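Local coordinates for protein aspartate--tRNA(Asp/Asn) ligase (PDB 1WYD) that attaches L-aspartate to both tRNA(Asp) and tRNA(Asn), probably by first activating the amino acid with ATP to form Asp-AMP, at residues L139-E151 with K244-G257. Numbering follows the deposited sequence.
Sequences LALKAFRETLYKE and KILHNIVKTIKEEG
N248 spends both amide hydrogens on the facing helix. Its ND2 gives one to A143 O (3.0 Å), in the amide plane, and a straighter one (165°) to E146 OE2 at 2.7 Å, taken on the carboxylate's anti lone pair. Having CG anti to the backbone N (chi1 -174°) is what carries the amide across, and the two bonds fix its flip. A leucine here would probably strip E146 of this donor and cost A143 O the amide's hydrogen bond. A water extends the network, accepting from K142 NZ and donating to E146 OE2 and T252 OG1. K142, its chain bent at chi2 and chi3, also meets E256 from the opposite direction in a 2.9 Å salt bridge from NZ to the syn lone pair of OE1.

The apolar layer lies deeper. A143 CB packs 4.0 Å from I249 CG1, where the backbones come nearest, with CA atoms 5.2 Å apart. I245 sets CG2 beside F144 CD1 (3.7 Å), CG1 against T147 CG2, and CD1 against L148; farther along, I253 CD1 reaches L139 CB.

The helices run roughly antiparallel (139°), their axes 8.4 Å apart. F144 and L148 also touch strands of the large, mainly antiparallel sheet, while A140 and I249 meet L408 of helix 401-409: this is helix packing against the catalytic-domain sheet of a class II aminoacyl-tRNA synthetase.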
loop_
_atom_site.group_PDB
_atom_site.type_symbol
_atom_site.label_atom_id
_atom_site.label_comp_id
_atom_site.label_asym_id
_atom_site.label_seq_id
_atom_site.Cartn_x
_atom_site.Cartn_y
_atom_site.Cartn_z
ATOM N N LEU B 139 5.526 11.228 -0.657
ATOM C CA LEU B 139 6.911 11.302 -0.239
ATOM C C LEU B 139 6.994 10.735 1.148
ATOM O O LEU B 139 8.026 10.187 1.536
ATOM C CB LEU B 139 7.314 12.777 -0.199
ATOM C CG LEU B 139 8.335 13.453 -1.114
ATOM C CD1 LEU B 139 8.552 12.793 -2.499
ATOM C CD2 LEU B 139 8.033 14.998 -1.208
ATOM N N ALA B 140 5.925 10.880 1.938
ATOM C CA ALA B 140 6.012 10.382 3.293
ATOM C C ALA B 140 6.000 8.851 3.300
ATOM O O ALA B 140 6.583 8.214 4.172
ATOM C CB ALA B 140 4.903 10.931 4.121
ATOM N N LEU B 141 5.328 8.269 2.326
ATOM C CA LEU B 141 5.211 6.822 2.290
ATOM C C LEU B 141 6.513 6.185 1.781
ATOM O O LEU B 141 6.956 5.115 2.263
ATOM C CB LEU B 141 3.992 6.402 1.439
ATOM C CG LEU B 141 2.611 6.779 2.044
ATOM C CD1 LEU B 141 1.543 6.857 0.955
ATOM C CD2 LEU B 141 2.160 5.807 3.131
ATOM N N LYS B 142 7.094 6.850 0.790
ATOM C CA LYS B 142 8.360 6.466 0.207
ATOM C C LYS B 142 9.408 6.428 1.332
ATOM O O LYS B 142 10.095 5.429 1.497
ATOM C CB LYS B 142 8.736 7.467 -0.915
ATOM C CG LYS B 142 9.843 6.995 -1.831
ATOM C CD LYS B 142 10.786 8.128 -2.280
ATOM C CE LYS B 142 11.284 8.970 -1.081
ATOM N NZ LYS B 142 12.623 9.609 -1.282
ATOM N N ALA B 143 9.462 7.477 2.146
ATOM C CA ALA B 143 10.503 7.594 3.175
ATOM C C ALA B 143 10.267 6.575 4.253
ATOM O O ALA B 143 11.226 6.100 4.891
ATOM C CB ALA B 143 10.551 8.995 3.795
ATOM N N PHE B 144 8.994 6.231 4.449
ATOM C CA PHE B 144 8.608 5.258 5.458
ATOM C C PHE B 144 9.150 3.903 5.037
ATOM O O PHE B 144 9.725 3.194 5.829
ATOM C CB PHE B 144 7.073 5.236 5.568
ATOM C CG PHE B 144 6.512 4.117 6.414
ATOM C CD1 PHE B 144 6.515 4.216 7.814
ATOM C CD2 PHE B 144 5.923 2.985 5.807
ATOM C CE1 PHE B 144 5.990 3.221 8.608
ATOM C CE2 PHE B 144 5.374 1.953 6.598
ATOM C CZ PHE B 144 5.393 2.085 8.024
ATOM N N ARG B 145 8.940 3.532 3.779
ATOM C CA ARG B 145 9.287 2.193 3.350
ATOM C C ARG B 145 10.812 2.094 3.229
ATOM O O ARG B 145 11.416 1.092 3.616
ATOM C CB ARG B 145 8.593 1.870 2.052
ATOM C CG ARG B 145 7.076 1.742 2.169
ATOM C CD ARG B 145 6.465 1.128 0.936
ATOM N NE ARG B 145 5.009 1.225 0.921
ATOM C CZ ARG B 145 4.317 2.201 0.344
ATOM N NH1 ARG B 145 4.954 3.186 -0.270
ATOM N NH2 ARG B 145 2.970 2.192 0.363
ATOM N N GLU B 146 11.427 3.153 2.723
ATOM C CA GLU B 146 12.884 3.209 2.556
ATOM C C GLU B 146 13.636 2.829 3.833
ATOM O O GLU B 146 14.470 1.930 3.814
ATOM C CB GLU B 146 13.259 4.604 2.056
ATOM C CG GLU B 146 14.732 4.895 1.935
ATOM C CD GLU B 146 14.939 6.348 1.586
ATOM O OE1 GLU B 146 15.350 6.632 0.436
ATOM O OE2 GLU B 146 14.639 7.199 2.450
ATOM N N THR B 147 13.277 3.465 4.954
ATOM C CA THR B 147 13.873 3.178 6.246
ATOM C C THR B 147 13.694 1.723 6.611
ATOM O O THR B 147 14.622 1.080 7.145
ATOM C CB THR B 147 13.260 4.067 7.351
ATOM O OG1 THR B 147 13.540 5.428 7.046
ATOM C CG2 THR B 147 14.011 3.888 8.687
ATOM N N LEU B 148 12.498 1.203 6.311
ATOM C CA LEU B 148 12.132 -0.150 6.694
ATOM C C LEU B 148 12.884 -1.216 5.908
ATOM O O LEU B 148 13.272 -2.254 6.489
ATOM C CB LEU B 148 10.607 -0.334 6.601
ATOM C CG LEU B 148 9.943 0.305 7.806
ATOM C CD1 LEU B 148 8.512 0.678 7.452
ATOM C CD2 LEU B 148 10.025 -0.619 9.013
ATOM N N TYR B 149 13.077 -0.967 4.602
ATOM C CA TYR B 149 13.833 -1.853 3.722
ATOM C C TYR B 149 15.261 -1.908 4.174
ATOM O O TYR B 149 15.873 -2.957 4.129
ATOM C CB TYR B 149 13.857 -1.361 2.258
ATOM C CG TYR B 149 12.560 -1.329 1.522
ATOM C CD1 TYR B 149 11.685 -2.419 1.549
ATOM C CD2 TYR B 149 12.191 -0.206 0.779
ATOM C CE1 TYR B 149 10.465 -2.382 0.859
ATOM C CE2 TYR B 149 10.957 -0.159 0.067
ATOM C CZ TYR B 149 10.102 -1.249 0.121
ATOM O OH TYR B 149 8.882 -1.241 -0.581
ATOM N N LYS B 150 15.791 -0.770 4.615
ATOM C CA LYS B 150 17.163 -0.711 5.151
ATOM C C LYS B 150 17.322 -1.625 6.365
ATOM O O LYS B 150 18.417 -2.118 6.619
ATOM C CB LYS B 150 17.548 0.723 5.517
ATOM C CG LYS B 150 19.032 1.028 5.441
ATOM C CD LYS B 150 19.443 2.344 6.191
ATOM C CE LYS B 150 18.946 3.636 5.505
ATOM N NZ LYS B 150 19.130 3.716 3.991
ATOM N N GLU B 151 16.228 -1.868 7.098
ATOM C CA GLU B 151 16.299 -2.715 8.299
ATOM C C GLU B 151 15.883 -4.134 7.981
ATOM O O GLU B 151 15.761 -4.983 8.865
ATOM C CB GLU B 151 15.436 -2.165 9.420
ATOM C CG GLU B 151 15.705 -0.709 9.791
ATOM C CD GLU B 151 17.043 -0.520 10.496
ATOM O OE1 GLU B 151 17.655 0.559 10.337
ATOM O OE2 GLU B 151 17.485 -1.445 11.206
ATOM N N LYS B 244 13.824 6.588 13.930
ATOM C CA LYS B 244 14.597 6.681 12.701
ATOM C C LYS B 244 13.736 6.877 11.450
ATOM O O LYS B 244 14.120 7.605 10.528
ATOM C CB LYS B 244 15.503 5.452 12.553
ATOM C CG LYS B 244 16.671 5.444 13.561
ATOM C CD LYS B 244 17.154 4.004 13.932
ATOM C CE LYS B 244 18.202 3.461 12.952
ATOM N NZ LYS B 244 18.924 2.246 13.513
ATOM N N ILE B 245 12.589 6.189 11.423
ATOM C CA ILE B 245 11.562 6.337 10.388
ATOM C C ILE B 245 11.095 7.800 10.291
ATOM O O ILE B 245 11.177 8.424 9.241
ATOM C CB ILE B 245 10.358 5.384 10.712
ATOM C CG1 ILE B 245 10.752 3.911 10.506
ATOM C CG2 ILE B 245 9.088 5.766 9.890
ATOM C CD1 ILE B 245 9.606 2.967 10.728
ATOM N N LEU B 246 10.629 8.334 11.410
ATOM C CA LEU B 246 10.073 9.689 11.468
ATOM C C LEU B 246 11.095 10.718 11.074
ATOM O O LEU B 246 10.788 11.695 10.408
ATOM C CB LEU B 246 9.612 10.004 12.875
ATOM C CG LEU B 246 8.362 9.340 13.415
ATOM C CD1 LEU B 246 8.062 9.952 14.763
ATOM C CD2 LEU B 246 7.220 9.604 12.473
ATOM N N HIS B 247 12.326 10.470 11.478
ATOM C CA HIS B 247 13.437 11.316 11.122
ATOM C C HIS B 247 13.652 11.297 9.619
ATOM O O HIS B 247 13.864 12.350 8.991
ATOM C CB HIS B 247 14.701 10.855 11.861
ATOM C CG HIS B 247 15.870 11.753 11.650
ATOM N ND1 HIS B 247 16.047 12.919 12.364
ATOM C CD2 HIS B 247 16.880 11.697 10.759
ATOM C CE1 HIS B 247 17.144 13.525 11.951
ATOM N NE2 HIS B 247 17.662 12.808 10.970
ATOM N N ASN B 248 13.600 10.124 9.009
ATOM C CA ASN B 248 13.814 10.092 7.559
ATOM C C ASN B 248 12.647 10.735 6.799
ATOM O O ASN B 248 12.835 11.312 5.698
ATOM C CB ASN B 248 14.073 8.664 7.106
ATOM C CG ASN B 248 14.445 8.562 5.658
ATOM O OD1 ASN B 248 15.446 9.142 5.231
ATOM N ND2 ASN B 248 13.667 7.770 4.884
ATOM N N ILE B 249 11.452 10.634 7.402
ATOM C CA ILE B 249 10.242 11.227 6.877
ATOM C C ILE B 249 10.381 12.745 6.861
ATOM O O ILE B 249 10.353 13.351 5.810
ATOM C CB ILE B 249 8.957 10.745 7.678
ATOM C CG1 ILE B 249 8.633 9.297 7.330
ATOM C CG2 ILE B 249 7.764 11.575 7.308
ATOM C CD1 ILE B 249 7.558 8.694 8.145
ATOM N N VAL B 250 10.536 13.364 8.020
ATOM C CA VAL B 250 10.646 14.824 8.050
ATOM C C VAL B 250 11.828 15.337 7.213
ATOM O O VAL B 250 11.709 16.351 6.481
ATOM C CB VAL B 250 10.687 15.368 9.473
ATOM C CG1 VAL B 250 9.436 14.904 10.269
ATOM C CG2 VAL B 250 11.915 14.901 10.170
ATOM N N LYS B 251 12.933 14.595 7.244
ATOM C CA LYS B 251 14.080 14.934 6.396
ATOM C C LYS B 251 13.729 14.895 4.908
ATOM O O LYS B 251 14.146 15.761 4.147
ATOM C CB LYS B 251 15.268 14.009 6.688
ATOM C CG LYS B 251 16.603 14.470 6.114
ATOM C CD LYS B 251 17.648 13.347 6.208
ATOM C CE LYS B 251 19.059 13.850 5.860
ATOM N NZ LYS B 251 19.754 12.889 4.936
ATOM N N THR B 252 12.968 13.894 4.480
ATOM C CA THR B 252 12.566 13.841 3.072
ATOM C C THR B 252 11.631 14.994 2.685
ATOM O O THR B 252 11.744 15.570 1.588
ATOM C CB THR B 252 11.942 12.475 2.733
ATOM O OG1 THR B 252 12.877 11.415 3.035
ATOM C CG2 THR B 252 11.710 12.355 1.245
ATOM N N ILE B 253 10.696 15.323 3.571
ATOM C CA ILE B 253 9.757 16.392 3.294
ATOM C C ILE B 253 10.570 17.680 3.175
ATOM O O ILE B 253 10.426 18.400 2.192
ATOM C CB ILE B 253 8.674 16.518 4.397
ATOM C CG1 ILE B 253 7.986 15.177 4.695
ATOM C CG2 ILE B 253 7.665 17.595 4.021
ATOM C CD1 ILE B 253 7.493 14.375 3.469
ATOM N N LYS B 254 11.446 17.935 4.154
ATOM C CA LYS B 254 12.369 19.104 4.144
ATOM C C LYS B 254 13.259 19.299 2.911
ATOM O O LYS B 254 13.521 20.428 2.520
ATOM C CB LYS B 254 13.216 19.145 5.415
ATOM C CG LYS B 254 12.518 19.832 6.572
ATOM C CD LYS B 254 13.316 19.766 7.868
ATOM C CE LYS B 254 12.399 20.073 9.060
ATOM N NZ LYS B 254 13.068 19.955 10.412
ATOM N N GLU B 255 13.695 18.219 2.279
ATOM C CA GLU B 255 14.538 18.306 1.085
ATOM C C GLU B 255 13.785 18.199 -0.233
ATOM O O GLU B 255 14.005 18.985 -1.146
ATOM C CB GLU B 255 15.610 17.215 1.118
ATOM C CG GLU B 255 16.808 17.527 1.998
ATOM C CD GLU B 255 17.626 16.285 2.313
ATOM O OE1 GLU B 255 18.375 16.309 3.308
ATOM O OE2 GLU B 255 17.527 15.282 1.563
ATOM N N GLU B 256 12.925 17.201 -0.339
ATOM C CA GLU B 256 12.205 16.901 -1.571
ATOM C C GLU B 256 10.831 17.577 -1.650
ATOM O O GLU B 256 10.236 17.638 -2.709
ATOM C CB GLU B 256 12.043 15.385 -1.697
ATOM C CG GLU B 256 13.123 14.644 -2.494
ATOM C CD GLU B 256 12.829 13.146 -2.585
ATOM O OE1 GLU B 256 13.287 12.415 -1.700
ATOM O OE2 GLU B 256 12.120 12.693 -3.540
ATOM N N GLY B 257 10.339 18.083 -0.522
ATOM C CA GLY B 257 9.116 18.860 -0.519
ATOM C C GLY B 257 9.246 20.318 -0.107
ATOM O O GLY B 257 8.320 20.879 0.488
HETATM O O HOH W 1 13.523 9.156 1.382
#